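Long-range contacts in glutaredoxin 2 (Salmonella enterica subsp. enterica serovar Typhimurium, PDB 3IR4), which probably uses glutathione in thiol-disulfide oxidoreductase chemistry, pairing a thioredoxin-like domain with a helical domain of the glutathione S-transferase kind: residues D152-L157 against H192-V197; Q102-R107 against T186-I191; V33-D38 against F116-A121; A18-G23 against D174-F179. One frame throughout, in Å; residues are numbered along the deposited sequence. Where two conformers were deposited one is given.

Contact 1. Residues D152-L157 against H192-V197; sequences DDLRLL and HWPTKV. With SO4 (sulfate ion), chain E.
His192, whose carbonyl oxygen lies against Leu154 CD1, makes the shortest polar bond here: its ND1 donates to O4 of a sulfate ion at 2.7 Å, nearly straight at 165°. The sulfate sits in the ring plane, at the imidazole edge, and was probably picked up from the crystallisation liquor. On the helix side, one modelled conformer of Arg155 turns back along its own helix and places both NH1 and NH2 on Asp152 OD1; Arg155 has a second deposited conformer, which makes this salt bridge uncertain.

Between the segments the meeting is apolar and centres on Leu154, whose branches go to different partners. Its CB packs on Pro194 CD at 3.7 Å. With CG opposite the carbonyl carbon (chi1 -69°), both methyls are carried to the other segment. CD1 stands 4.0 Å above one face of the Trp193 indole, shifted toward the rim. The side chains of Leu154 and Val197 cross at about a right angle, Leu154 CD2 lying 4.1 Å from Val197 CG1. Leu157 CD2 adds a second methyl against Val197, 4.2 Å from CG2. The proline ring also presses its CG to Leu154 O at 3.6 Å, just where Pro194 holds the N-cap position of helix 195-208.

Trp92 and Leu182, from helices 87-97 and 173-185, continue the packing around Leu154. The chemistry is thus divided by depth: apolar methyls and rings join helix 143-160 to the start of helix 195-208, while charge and anion are kept at the exposed side, where they contribute little to the join itself.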
loop_
_atom_site.group_PDB
_atom_site.type_symbol
_atom_site.label_atom_id
_atom_site.label_comp_id
_atom_site.label_asym_id
_atom_site.label_seq_id
_atom_site.Cartn_x
_atom_site.Cartn_y
_atom_site.Cartn_z
ATOM N N ASP A 152 15.893 -12.582 -1.796
ATOM C CA ASP A 152 17.040 -12.148 -2.592
ATOM C C ASP A 152 16.936 -10.688 -2.989
ATOM O O ASP A 152 17.905 -9.945 -2.859
ATOM C CB ASP A 152 17.185 -13.011 -3.849
ATOM C CG ASP A 152 17.619 -14.448 -3.563
ATOM O OD1 ASP A 152 18.065 -14.741 -2.442
ATOM O OD2 ASP A 152 17.519 -15.276 -4.495
ATOM N N ASP A 153 15.772 -10.288 -3.474
ATOM C CA ASP A 153 15.572 -8.900 -3.861
ATOM C C ASP A 153 15.704 -7.945 -2.673
ATOM O O ASP A 153 16.271 -6.846 -2.815
ATOM C CB ASP A 153 14.264 -8.743 -4.625
ATOM C CG ASP A 153 14.357 -9.286 -6.048
ATOM O OD1 ASP A 153 15.474 -9.321 -6.606
ATOM O OD2 ASP A 153 13.310 -9.668 -6.607
ATOM N N LEU A 154 15.205 -8.345 -1.506
ATOM C CA LEU A 154 15.313 -7.522 -0.317
ATOM C C LEU A 154 16.770 -7.318 0.095
ATOM O O LEU A 154 17.090 -6.278 0.666
ATOM C CB LEU A 154 14.493 -8.074 0.852
ATOM C CG LEU A 154 12.979 -8.006 0.717
ATOM C CD1 LEU A 154 12.345 -8.614 1.950
ATOM C CD2 LEU A 154 12.455 -6.579 0.535
ATOM N N ARG A 155 17.653 -8.281 -0.172
ATOM C CA ARG A 155 19.053 -8.096 0.203
ATOM C C ARG A 155 19.695 -6.924 -0.576
ATOM O O ARG A 155 20.538 -6.224 -0.036
ATOM C CB ARG A 155 19.866 -9.385 0.071
ATOM C CG ARG A 155 19.496 -10.451 1.099
ATOM C CD ARG A 155 20.519 -11.551 1.220
ATOM N NE ARG A 155 20.892 -12.106 -0.082
ATOM C CZ ARG A 155 20.252 -13.096 -0.701
ATOM N NH1 ARG A 155 20.682 -13.519 -1.886
ATOM N NH2 ARG A 155 19.188 -13.668 -0.148
ATOM N N LEU A 156 19.312 -6.722 -1.832
ATOM C CA LEU A 156 19.825 -5.568 -2.588
ATOM C C LEU A 156 19.190 -4.298 -2.022
ATOM O O LEU A 156 19.864 -3.312 -1.794
ATOM C CB LEU A 156 19.583 -5.709 -4.088
ATOM C CG LEU A 156 19.997 -4.484 -4.931
ATOM C CD1 LEU A 156 21.476 -4.119 -4.790
ATOM C CD2 LEU A 156 19.654 -4.717 -6.400
ATOM N N LEU A 157 17.872 -4.312 -1.829
ATOM C CA LEU A 157 17.189 -3.149 -1.286
ATOM C C LEU A 157 17.836 -2.666 0.012
ATOM O O LEU A 157 18.011 -1.473 0.247
ATOM C CB LEU A 157 15.702 -3.423 -1.026
ATOM C CG LEU A 157 14.902 -2.242 -0.464
ATOM C CD1 LEU A 157 14.780 -1.108 -1.452
ATOM C CD2 LEU A 157 13.511 -2.720 -0.010
ATOM N N HIS A 192 12.586 -13.576 4.811
ATOM C CA HIS A 192 13.796 -13.150 5.497
ATOM C C HIS A 192 14.000 -11.638 5.241
ATOM O O HIS A 192 14.241 -11.235 4.111
ATOM C CB HIS A 192 15.007 -13.924 4.976
ATOM C CG HIS A 192 14.949 -15.402 5.221
ATOM N ND1 HIS A 192 16.067 -16.196 5.188
ATOM C CD2 HIS A 192 13.917 -16.231 5.504
ATOM C CE1 HIS A 192 15.730 -17.451 5.423
ATOM N NE2 HIS A 192 14.429 -17.499 5.627
ATOM N N TRP A 193 13.863 -10.859 6.294
ATOM C CA TRP A 193 13.955 -9.407 6.233
ATOM C C TRP A 193 15.319 -8.911 6.654
ATOM O O TRP A 193 15.680 -9.043 7.819
ATOM C CB TRP A 193 12.888 -8.787 7.140
ATOM C CG TRP A 193 11.487 -8.970 6.675
ATOM C CD1 TRP A 193 10.661 -10.021 6.946
ATOM C CD2 TRP A 193 10.730 -8.062 5.868
ATOM N NE1 TRP A 193 9.450 -9.804 6.390
ATOM C CE2 TRP A 193 9.463 -8.628 5.695
ATOM C CE3 TRP A 193 10.989 -6.806 5.322
ATOM C CZ2 TRP A 193 8.448 -7.981 5.012
ATOM C CZ3 TRP A 193 10.015 -6.187 4.625
ATOM C CH2 TRP A 193 8.753 -6.761 4.467
ATOM N N PRO A 194 16.059 -8.280 5.740
ATOM C CA PRO A 194 17.339 -7.709 6.139
ATOM C C PRO A 194 17.136 -6.569 7.131
ATOM O O PRO A 194 16.077 -5.963 7.165
ATOM C CB PRO A 194 17.929 -7.215 4.800
ATOM C CG PRO A 194 17.275 -8.044 3.780
ATOM C CD PRO A 194 15.864 -8.171 4.287
ATOM N N THR A 195 18.168 -6.282 7.908
ATOM C CA THR A 195 18.115 -5.297 9.019
ATOM C C THR A 195 17.608 -3.925 8.596
ATOM O O THR A 195 16.707 -3.392 9.234
ATOM C CB THR A 195 19.488 -5.146 9.657
ATOM O OG1 THR A 195 19.868 -6.413 10.161
ATOM C CG2 THR A 195 19.482 -4.075 10.780
ATOM N N LYS A 196 18.209 -3.340 7.560
ATOM C CA LYS A 196 17.831 -1.976 7.190
ATOM C C LYS A 196 16.406 -1.954 6.633
ATOM O O LYS A 196 15.669 -0.980 6.834
ATOM C CB LYS A 196 18.790 -1.359 6.182
ATOM C CG LYS A 196 20.176 -1.169 6.766
ATOM C CD LYS A 196 21.218 -0.719 5.803
ATOM C CE LYS A 196 22.613 -0.826 6.423
ATOM N NZ LYS A 196 23.577 -0.299 5.469
ATOM N N VAL A 197 16.007 -3.002 5.904
ATOM C CA VAL A 197 14.670 -3.079 5.371
ATOM C C VAL A 197 13.673 -3.158 6.514
ATOM O O VAL A 197 12.676 -2.451 6.525
ATOM C CB VAL A 197 14.493 -4.252 4.397
ATOM C CG1 VAL A 197 13.067 -4.225 3.836
ATOM C CG2 VAL A 197 15.545 -4.233 3.279
HETATM S S SO4 E . 19.773 -15.168 4.980
HETATM O O1 SO4 E . 19.540 -15.572 6.377
HETATM O O2 SO4 E . 20.789 -16.061 4.395
HETATM O O3 SO4 E . 20.226 -13.764 4.952
HETATM O O4 SO4 E . 18.493 -15.340 4.265
#

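Contact 2. Residues Q102-R107 against T186-I191; sequences QLLLPR and TLVAGI
The side chain of Arg107 leaves helix 101-108 with CG opposite its carbonyl carbon (chi1 -70°) and then runs extended from CG to NE, a course that carries it across Val188 at about a right angle. Val188 in turn has CG1 opposite its backbone N (chi1 -175°), and this methyl lies 3.8 Å above one face of the guanidinium plane, toward its rim. Val188 CG2 touches both Arg107 CD and Leu104 CD2, the latter at 4.0 Å, while Leu103 CD2 meets Val188 CG1 at 4.1 Å. Leu187 CD2 packs on Arg107 CB at 3.7 Å.

The buried guanidinium is richly satisfied. NH1 bonds Leu103 O at 2.9 Å, in the carbonyl plane and on a lone pair; NE donates to Ile218 O at the C-terminus, and NH2 to Ser143 OG. NH2 also gives to a water at 3.0 Å, which passes the link on to Ala189 O in the type II turn from Val188 to Ile191. Bonds from NE, NH1 and NH2 in different directions fix the orientation of the group.

Within the helical domain, segment 186-191 lies in the loop between helices 173-185 and 195-208, with helix 136-141 lying beside Arg107 and helix 143-160 beside Leu103 and Ile191.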
loop_
_atom_site.group_PDB
_atom_site.type_symbol
_atom_site.label_atom_id
_atom_site.label_comp_id
_atom_site.label_asym_id
_atom_site.label_seq_id
_atom_site.Cartn_x
_atom_site.Cartn_y
_atom_site.Cartn_z
ATOM N N GLN A 102 1.837 -12.668 -6.991
ATOM C CA GLN A 102 1.666 -14.104 -6.836
ATOM C C GLN A 102 1.743 -14.502 -5.364
ATOM O O GLN A 102 1.193 -15.518 -4.992
ATOM C CB GLN A 102 2.646 -14.869 -7.677
ATOM C CG GLN A 102 2.404 -14.683 -9.152
ATOM C CD GLN A 102 3.184 -15.635 -10.022
ATOM O OE1 GLN A 102 4.199 -16.200 -9.623
ATOM N NE2 GLN A 102 2.712 -15.817 -11.237
ATOM N N LEU A 103 2.454 -13.736 -4.547
ATOM C CA LEU A 103 2.443 -13.900 -3.102
ATOM C C LEU A 103 1.235 -13.179 -2.478
ATOM O O LEU A 103 0.588 -13.700 -1.565
ATOM C CB LEU A 103 3.734 -13.343 -2.483
ATOM C CG LEU A 103 5.003 -14.149 -2.695
ATOM C CD1 LEU A 103 6.188 -13.342 -2.238
ATOM C CD2 LEU A 103 4.912 -15.510 -1.922
ATOM N N LEU A 104 0.992 -11.957 -2.898
ATOM C CA LEU A 104 0.030 -11.114 -2.180
ATOM C C LEU A 104 -1.436 -11.421 -2.419
ATOM O O LEU A 104 -2.194 -11.514 -1.472
ATOM C CB LEU A 104 0.300 -9.613 -2.435
ATOM C CG LEU A 104 1.666 -9.105 -1.987
ATOM C CD1 LEU A 104 1.843 -7.634 -2.429
ATOM C CD2 LEU A 104 1.853 -9.252 -0.504
ATOM N N LEU A 105 -1.853 -11.542 -3.668
ATOM C CA LEU A 105 -3.284 -11.662 -3.942
ATOM C C LEU A 105 -3.929 -12.877 -3.280
ATOM O O LEU A 105 -5.005 -12.743 -2.697
ATOM C CB LEU A 105 -3.569 -11.604 -5.448
ATOM C CG LEU A 105 -3.103 -10.329 -6.191
ATOM C CD1 LEU A 105 -3.425 -10.467 -7.650
ATOM C CD2 LEU A 105 -3.701 -9.058 -5.607
ATOM N N PRO A 106 -3.282 -14.061 -3.334
ATOM C CA PRO A 106 -3.923 -15.190 -2.691
ATOM C C PRO A 106 -4.056 -15.015 -1.194
ATOM O O PRO A 106 -4.975 -15.559 -0.592
ATOM C CB PRO A 106 -2.987 -16.366 -3.038
ATOM C CG PRO A 106 -2.276 -15.962 -4.253
ATOM C CD PRO A 106 -2.075 -14.479 -4.077
ATOM N N ARG A 107 -3.095 -14.315 -0.588
ATOM C CA ARG A 107 -3.118 -14.055 0.832
ATOM C C ARG A 107 -4.135 -12.979 1.201
ATOM O O ARG A 107 -4.873 -13.123 2.187
ATOM C CB ARG A 107 -1.704 -13.759 1.346
ATOM C CG ARG A 107 -0.832 -15.003 1.325
ATOM C CD ARG A 107 0.610 -14.689 1.630
ATOM N NE ARG A 107 1.469 -15.884 1.734
ATOM C CZ ARG A 107 1.843 -16.620 0.696
ATOM N NH1 ARG A 107 1.542 -16.260 -0.538
ATOM N NH2 ARG A 107 2.533 -17.736 0.894
ATOM N N THR A 186 4.411 -7.879 4.706
ATOM C CA THR A 186 4.335 -8.400 6.065
ATOM C C THR A 186 3.204 -9.424 6.234
ATOM O O THR A 186 3.149 -10.117 7.243
ATOM C CB THR A 186 4.269 -7.322 7.153
ATOM O OG1 THR A 186 3.051 -6.580 7.057
ATOM C CG2 THR A 186 5.460 -6.407 7.107
ATOM N N LEU A 187 2.301 -9.518 5.249
ATOM C CA LEU A 187 1.267 -10.552 5.276
ATOM C C LEU A 187 1.848 -11.927 4.899
ATOM O O LEU A 187 1.187 -12.949 5.087
ATOM C CB LEU A 187 0.147 -10.196 4.307
ATOM C CG LEU A 187 -1.153 -11.011 4.385
ATOM C CD1 LEU A 187 -1.800 -10.817 5.721
ATOM C CD2 LEU A 187 -2.074 -10.572 3.255
ATOM N N VAL A 188 3.037 -11.947 4.319
ATOM C CA VAL A 188 3.644 -13.176 3.833
ATOM C C VAL A 188 4.556 -13.795 4.892
ATOM O O VAL A 188 5.698 -13.373 5.071
ATOM C CB VAL A 188 4.467 -12.936 2.529
ATOM C CG1 VAL A 188 4.972 -14.248 1.978
ATOM C CG2 VAL A 188 3.618 -12.193 1.495
ATOM N N ALA A 189 4.048 -14.818 5.585
ATOM C CA ALA A 189 4.864 -15.572 6.527
ATOM C C ALA A 189 6.009 -16.239 5.766
ATOM O O ALA A 189 5.800 -16.796 4.697
ATOM C CB ALA A 189 4.008 -16.637 7.242
ATOM N N GLY A 190 7.213 -16.155 6.301
ATOM C CA GLY A 190 8.370 -16.867 5.808
ATOM C C GLY A 190 9.500 -16.025 5.256
ATOM O O GLY A 190 10.600 -16.520 5.041
ATOM N N ILE A 191 9.233 -14.756 4.991
ATOM C CA ILE A 191 10.222 -13.872 4.385
ATOM C C ILE A 191 11.374 -13.569 5.348
ATOM O O ILE A 191 11.167 -13.340 6.549
ATOM C CB ILE A 191 9.573 -12.548 3.928
ATOM C CG1 ILE A 191 8.648 -12.813 2.735
ATOM C CG2 ILE A 191 10.646 -11.535 3.520
ATOM C CD1 ILE A 191 7.880 -11.600 2.245
HETATM O O HOH W 1 3.553 -18.296 3.626
#

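Contact 3. Residues V33-D38 against F116-A121; sequences VLQNDD and FSTPAA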
loop_
_atom_site.group_PDB
_atom_site.type_symbol
_atom_site.label_atom_id
_atom_site.label_comp_id
_atom_site.label_asym_id
_atom_site.label_seq_id
_atom_site.Cartn_x
_atom_site.Cartn_y
_atom_site.Cartn_z
ATOM N N VAL A 33 -13.581 2.262 4.842
ATOM C CA VAL A 33 -13.288 1.120 4.008
ATOM C C VAL A 33 -14.562 0.689 3.306
ATOM O O VAL A 33 -15.578 0.439 3.960
ATOM C CB VAL A 33 -12.751 -0.054 4.840
ATOM C CG1 VAL A 33 -12.480 -1.227 3.894
ATOM C CG2 VAL A 33 -11.485 0.310 5.588
ATOM N N LEU A 34 -14.530 0.659 1.991
ATOM C CA LEU A 34 -15.641 0.212 1.183
ATOM C C LEU A 34 -15.584 -1.279 0.933
ATOM O O LEU A 34 -14.512 -1.852 0.833
ATOM C CB LEU A 34 -15.601 0.942 -0.161
ATOM C CG LEU A 34 -15.780 2.452 -0.105
ATOM C CD1 LEU A 34 -15.614 3.065 -1.498
ATOM C CD2 LEU A 34 -17.146 2.784 0.506
ATOM N N GLN A 35 -16.745 -1.907 0.826
ATOM C CA GLN A 35 -16.785 -3.310 0.408
ATOM C C GLN A 35 -16.188 -3.452 -0.983
ATOM O O GLN A 35 -16.419 -2.623 -1.862
ATOM C CB GLN A 35 -18.200 -3.891 0.415
ATOM C CG GLN A 35 -18.809 -3.963 1.796
ATOM C CD GLN A 35 -17.975 -4.836 2.721
ATOM O OE1 GLN A 35 -17.285 -4.333 3.617
ATOM N NE2 GLN A 35 -17.974 -6.140 2.449
ATOM N N ASN A 36 -15.438 -4.541 -1.196
ATOM C CA ASN A 36 -14.736 -4.685 -2.461
ATOM C C ASN A 36 -15.648 -4.821 -3.670
ATOM O O ASN A 36 -15.230 -4.492 -4.778
ATOM C CB ASN A 36 -13.764 -5.851 -2.394
ATOM C CG ASN A 36 -12.700 -5.805 -3.481
ATOM O OD1 ASN A 36 -12.672 -6.678 -4.359
ATOM N ND2 ASN A 36 -11.819 -4.797 -3.445
ATOM N N ASP A 37 -16.883 -5.280 -3.458
ATOM C CA ASP A 37 -17.868 -5.406 -4.533
ATOM C C ASP A 37 -18.796 -4.198 -4.667
ATOM O O ASP A 37 -19.723 -4.237 -5.460
ATOM C CB ASP A 37 -18.691 -6.703 -4.366
ATOM C CG ASP A 37 -19.500 -6.771 -3.068
ATOM O OD1 ASP A 37 -20.418 -7.644 -2.964
ATOM O OD2 ASP A 37 -19.228 -5.985 -2.139
ATOM N N ASP A 38 -18.521 -3.116 -3.939
ATOM C CA ASP A 38 -19.402 -1.951 -3.971
ATOM C C ASP A 38 -19.048 -1.027 -5.120
ATOM O O ASP A 38 -18.105 -0.264 -5.053
ATOM C CB ASP A 38 -19.334 -1.214 -2.633
ATOM C CG ASP A 38 -20.191 0.040 -2.580
ATOM O OD1 ASP A 38 -20.871 0.365 -3.568
ATOM O OD2 ASP A 38 -20.153 0.673 -1.510
ATOM N N PHE A 116 -13.361 -7.177 2.568
ATOM C CA PHE A 116 -13.759 -8.553 2.235
ATOM C C PHE A 116 -14.648 -9.124 3.317
ATOM O O PHE A 116 -14.784 -10.325 3.435
ATOM C CB PHE A 116 -12.552 -9.472 2.074
ATOM C CG PHE A 116 -11.513 -8.986 1.082
ATOM C CD1 PHE A 116 -11.877 -8.480 -0.156
ATOM C CD2 PHE A 116 -10.165 -9.118 1.366
ATOM C CE1 PHE A 116 -10.924 -8.056 -1.079
ATOM C CE2 PHE A 116 -9.195 -8.678 0.460
ATOM C CZ PHE A 116 -9.582 -8.182 -0.759
ATOM N N SER A 117 -15.263 -8.284 4.133
ATOM C CA SER A 117 -16.005 -8.800 5.288
ATOM C C SER A 117 -17.187 -9.656 4.944
ATOM O O SER A 117 -17.522 -10.549 5.679
ATOM C CB SER A 117 -16.387 -7.690 6.244
ATOM O OG SER A 117 -17.194 -6.737 5.639
ATOM N N THR A 118 -17.819 -9.395 3.825
ATOM C CA THR A 118 -18.955 -10.218 3.404
ATOM C C THR A 118 -18.437 -11.327 2.482
ATOM O O THR A 118 -17.492 -11.131 1.707
ATOM C CB THR A 118 -20.033 -9.429 2.651
ATOM O OG1 THR A 118 -19.483 -8.913 1.432
ATOM C CG2 THR A 118 -20.608 -8.304 3.520
ATOM N N PRO A 119 -19.080 -12.513 2.545
ATOM C CA PRO A 119 -18.732 -13.531 1.580
ATOM C C PRO A 119 -18.808 -13.048 0.126
ATOM O O PRO A 119 -17.984 -13.428 -0.689
ATOM C CB PRO A 119 -19.770 -14.628 1.873
ATOM C CG PRO A 119 -20.046 -14.478 3.352
ATOM C CD PRO A 119 -19.977 -13.021 3.608
ATOM N N ALA A 120 -19.807 -12.243 -0.207
ATOM C CA ALA A 120 -19.948 -11.761 -1.580
ATOM C C ALA A 120 -18.750 -10.912 -2.003
ATOM O O ALA A 120 -18.274 -11.027 -3.122
ATOM C CB ALA A 120 -21.243 -10.984 -1.764
ATOM N N ALA A 121 -18.285 -10.027 -1.128
ATOM C CA ALA A 121 -17.148 -9.167 -1.438
ATOM C C ALA A 121 -15.875 -9.956 -1.631
ATOM O O ALA A 121 -15.104 -9.699 -2.542
ATOM C CB ALA A 121 -16.957 -8.130 -0.363
#
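The Phe116 ring meets the Asn36 side chain edge-on: CE1 lies 3.7 Å from Asn36 CG, Asn36 OD1 is close to the ring plane, and amide and ring planes stand 73° apart. The two side chains run side by side, pointing the same way. Rings of Phe125 and His11 also meet Phe116. Asn36 gets there with CG opposite its backbone N (chi1 -162°). It touches Tyr124 and gives its carbonyl to Lys49, both residues of the glutathione pocket, and its side chain comes within about 4 Å of the bound glutathione.

A second flat group, the amide of Gln35, comes obliquely to Thr118 on a chain bent at chi2. Its CD lies 3.6 Å from Ser117 OG, a hydroxyl bonded to Asp114 O. Thr118 OG1 accepts from Ala121 N at 3.0 Å, the capping bond that opens helix 119-133.

The carboxylate of Asp37 faces that same first turn, OD1 being 3.6 Å from Ala120 CB and OD2 3.6 Å from Ala121 CB. A negative group beside a helix N-terminus is probably favoured by the helix dipole. The type I turn from Gln35 to Asp38, closed by a bond from Asp38 N to Gln35 O at 3.0 Å, supplies the bend that brings all three side chains to this surface.

Here the two domains meet. The turn follows edge strand 30-33 of the thioredoxin-like sheet and leads into helix 40-46, whereas its partner starts helix 119-133 of the helical domain.

Contact 4. Residues A18-G23 against D174-F179; sequences ARMIFG and DDIHLF. With SO4 (sulfate ion), chain F.
Met20, present as selenomethionine, carries most of the apolar contact with Ile176 and Phe179. Its CE tucks against Phe179 CB at 3.6 Å, and its SE lies 4.1 Å from Ile176 CD1. The same Ile176 methyl meets Ile21 CD1 at 4.2 Å, the two isoleucines crossing at about a right angle.

The Met-aromatic contact comes from the same side chain. SE stands 5.2 Å from the centroid of the Phe179 ring and 76° off its normal, hence at the edge and not over a face. A bend at chi3 (70°) turns the terminal methyl toward helix 173-185, where Met20 CE comes 3.4 Å from Asp175 O.

Polar bonds lie beside the apolar contact and not across it. On helix 173-185, His177 NE2 donates to sulfate O3 at 2.9 Å, with the oxygen in the ring plane; Arg85 holds the same ion. Buried Asp175 is satisfied by Tyr200, Val167 and Ser172.

The helix segments pass at 10.1 Å between axes, with 119° between their directions, a spacing bridged by the long, flexible methionine chain. Helix 13-25, at whose start lies a probable CxxC motif (Cys12, Cys15), gains a polar link just beside these segments, from Lys17 to His177 ND1. Between 18-23 and 174-179 themselves, with selenomethionine standing in for methionine in the crystal, the junction depends on close fit of buried apolar groups.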
loop_
_atom_site.group_PDB
_atom_site.type_symbol
_atom_site.label_atom_id
_atom_site.label_comp_id
_atom_site.label_asym_id
_atom_site.label_seq_id
_atom_site.Cartn_x
_atom_site.Cartn_y
_atom_site.Cartn_z
ATOM N N ALA A 18 -2.058 7.007 -0.150
ATOM C CA ALA A 18 -2.933 8.126 0.172
ATOM C C ALA A 18 -3.023 8.390 1.666
ATOM O O ALA A 18 -3.232 9.517 2.064
ATOM C CB ALA A 18 -4.322 7.917 -0.395
ATOM N N ARG A 19 -2.860 7.366 2.490
ATOM C CA ARG A 19 -2.876 7.511 3.938
ATOM C C ARG A 19 -1.564 8.026 4.515
ATOM O O ARG A 19 -1.548 8.554 5.626
ATOM C CB ARG A 19 -3.170 6.158 4.584
ATOM C CG ARG A 19 -4.577 5.702 4.345
ATOM C CD ARG A 19 -4.772 4.268 4.782
ATOM N NE ARG A 19 -4.591 4.189 6.222
ATOM C CZ ARG A 19 -4.529 3.069 6.926
ATOM N NH1 ARG A 19 -4.612 1.896 6.321
ATOM N NH2 ARG A 19 -4.372 3.131 8.245
HETATM N N MSE A 20 -0.456 7.819 3.812
HETATM C CA MSE A 20 0.841 8.103 4.413
HETATM C C MSE A 20 1.077 9.541 4.858
HETATM O O MSE A 20 1.595 9.761 5.926
HETATM C CB MSE A 20 1.990 7.661 3.500
HETATM C CG MSE A 20 2.100 6.154 3.372
HETATM SE SE MSE A 20 3.423 5.602 2.074
HETATM C CE MSE A 20 5.017 6.107 3.028
ATOM N N ILE A 21 0.743 10.521 4.015
ATOM C CA ILE A 21 1.037 11.913 4.368
ATOM C C ILE A 21 0.213 12.333 5.570
ATOM O O ILE A 21 0.680 13.124 6.393
ATOM C CB ILE A 21 0.872 12.900 3.183
ATOM C CG1 ILE A 21 1.886 12.596 2.072
ATOM C CG2 ILE A 21 1.005 14.377 3.652
ATOM C CD1 ILE A 21 3.309 12.801 2.406
ATOM N N PHE A 22 -1.029 11.850 5.683
ATOM C CA PHE A 22 -1.828 12.174 6.855
ATOM C C PHE A 22 -1.084 11.776 8.123
ATOM O O PHE A 22 -1.037 12.496 9.114
ATOM C CB PHE A 22 -3.196 11.511 6.800
ATOM C CG PHE A 22 -4.114 12.098 5.780
ATOM C CD1 PHE A 22 -4.845 13.248 6.043
ATOM C CD2 PHE A 22 -4.259 11.500 4.530
ATOM C CE1 PHE A 22 -5.700 13.781 5.112
ATOM C CE2 PHE A 22 -5.126 12.053 3.591
ATOM C CZ PHE A 22 -5.853 13.193 3.897
ATOM N N GLY A 23 -0.520 10.577 8.127
ATOM C CA GLY A 23 0.205 10.120 9.276
ATOM C C GLY A 23 1.472 10.878 9.539
ATOM O O GLY A 23 1.758 11.301 10.662
ATOM N N ASP A 174 9.765 8.182 -3.562
ATOM C CA ASP A 174 10.200 6.785 -3.465
ATOM C C ASP A 174 9.704 6.132 -2.191
ATOM O O ASP A 174 9.394 4.946 -2.189
ATOM C CB ASP A 174 11.719 6.647 -3.572
ATOM C CG ASP A 174 12.258 6.893 -4.983
ATOM O OD1 ASP A 174 11.472 6.901 -5.955
ATOM O OD2 ASP A 174 13.507 7.019 -5.092
ATOM N N ASP A 175 9.620 6.874 -1.093
ATOM C CA ASP A 175 9.061 6.350 0.156
ATOM C C ASP A 175 7.583 6.011 0.001
ATOM O O ASP A 175 7.084 5.014 0.524
ATOM C CB ASP A 175 9.247 7.341 1.299
ATOM C CG ASP A 175 10.694 7.566 1.610
ATOM O OD1 ASP A 175 11.306 6.619 2.147
ATOM O OD2 ASP A 175 11.235 8.642 1.295
ATOM N N ILE A 176 6.872 6.893 -0.706
ATOM C CA ILE A 176 5.456 6.712 -0.957
ATOM C C ILE A 176 5.233 5.414 -1.743
ATOM O O ILE A 176 4.306 4.663 -1.472
ATOM C CB ILE A 176 4.857 7.921 -1.695
ATOM C CG1 ILE A 176 5.049 9.219 -0.878
ATOM C CG2 ILE A 176 3.407 7.656 -2.016
ATOM C CD1 ILE A 176 4.325 9.270 0.464
ATOM N N HIS A 177 6.078 5.128 -2.720
ATOM C CA HIS A 177 5.931 3.899 -3.506
ATOM C C HIS A 177 6.478 2.663 -2.799
ATOM O O HIS A 177 5.957 1.560 -3.000
ATOM C CB HIS A 177 6.566 4.060 -4.888
ATOM C CG HIS A 177 5.873 5.049 -5.742
ATOM N ND1 HIS A 177 4.544 4.944 -6.081
ATOM C CD2 HIS A 177 6.319 6.205 -6.282
ATOM C CE1 HIS A 177 4.216 5.980 -6.833
ATOM N NE2 HIS A 177 5.276 6.759 -6.966
ATOM N N LEU A 178 7.527 2.799 -2.003
ATOM C CA LEU A 178 8.150 1.639 -1.388
ATOM C C LEU A 178 7.414 1.099 -0.155
ATOM O O LEU A 178 7.213 -0.111 -0.011
ATOM C CB LEU A 178 9.611 1.974 -1.001
ATOM C CG LEU A 178 10.380 0.900 -0.270
ATOM C CD1 LEU A 178 10.484 -0.406 -1.127
ATOM C CD2 LEU A 178 11.749 1.415 0.132
ATOM N N PHE A 179 7.053 1.975 0.773
ATOM C CA PHE A 179 6.437 1.527 1.998
ATOM C C PHE A 179 5.201 0.617 1.792
ATOM O O PHE A 179 5.115 -0.409 2.451
ATOM C CB PHE A 179 6.134 2.665 2.970
ATOM C CG PHE A 179 5.404 2.195 4.193
ATOM C CD1 PHE A 179 6.048 1.400 5.140
ATOM C CD2 PHE A 179 4.063 2.457 4.346
ATOM C CE1 PHE A 179 5.395 0.939 6.239
ATOM C CE2 PHE A 179 3.385 1.984 5.469
ATOM C CZ PHE A 179 4.049 1.211 6.405
HETATM S S SO4 F . 5.606 8.980 -9.985
HETATM O O1 SO4 F . 6.400 10.212 -10.207
HETATM O O2 SO4 F . 6.571 7.866 -10.078
HETATM O O3 SO4 F . 5.023 9.082 -8.645
HETATM O O4 SO4 F . 4.628 8.875 -11.058
#

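Contacts 1 and 2 lie inside the helical domain, whereas contacts 3 and 4 join it to the thioredoxin-like domain, so the set illustrates how one fold builds internal and interdomain surfaces. Contacts 2 and 4 are buried; contacts 1 and 3 are partly exposed. Segments 186-191 and 192-197 run on from one another, and Leu154 CD1 meets Ile191 CG2 at 3.7 Å, merging contacts 1 and 2. Leu157 similarly touches Leu178, tying contact 1 to helix 173-185 of contact 4. Methyl packing governs contacts 1 and 4, contact 2 buries a charge among many acceptors, and contact 3 brings polar side chains to a helix start, near glutathione.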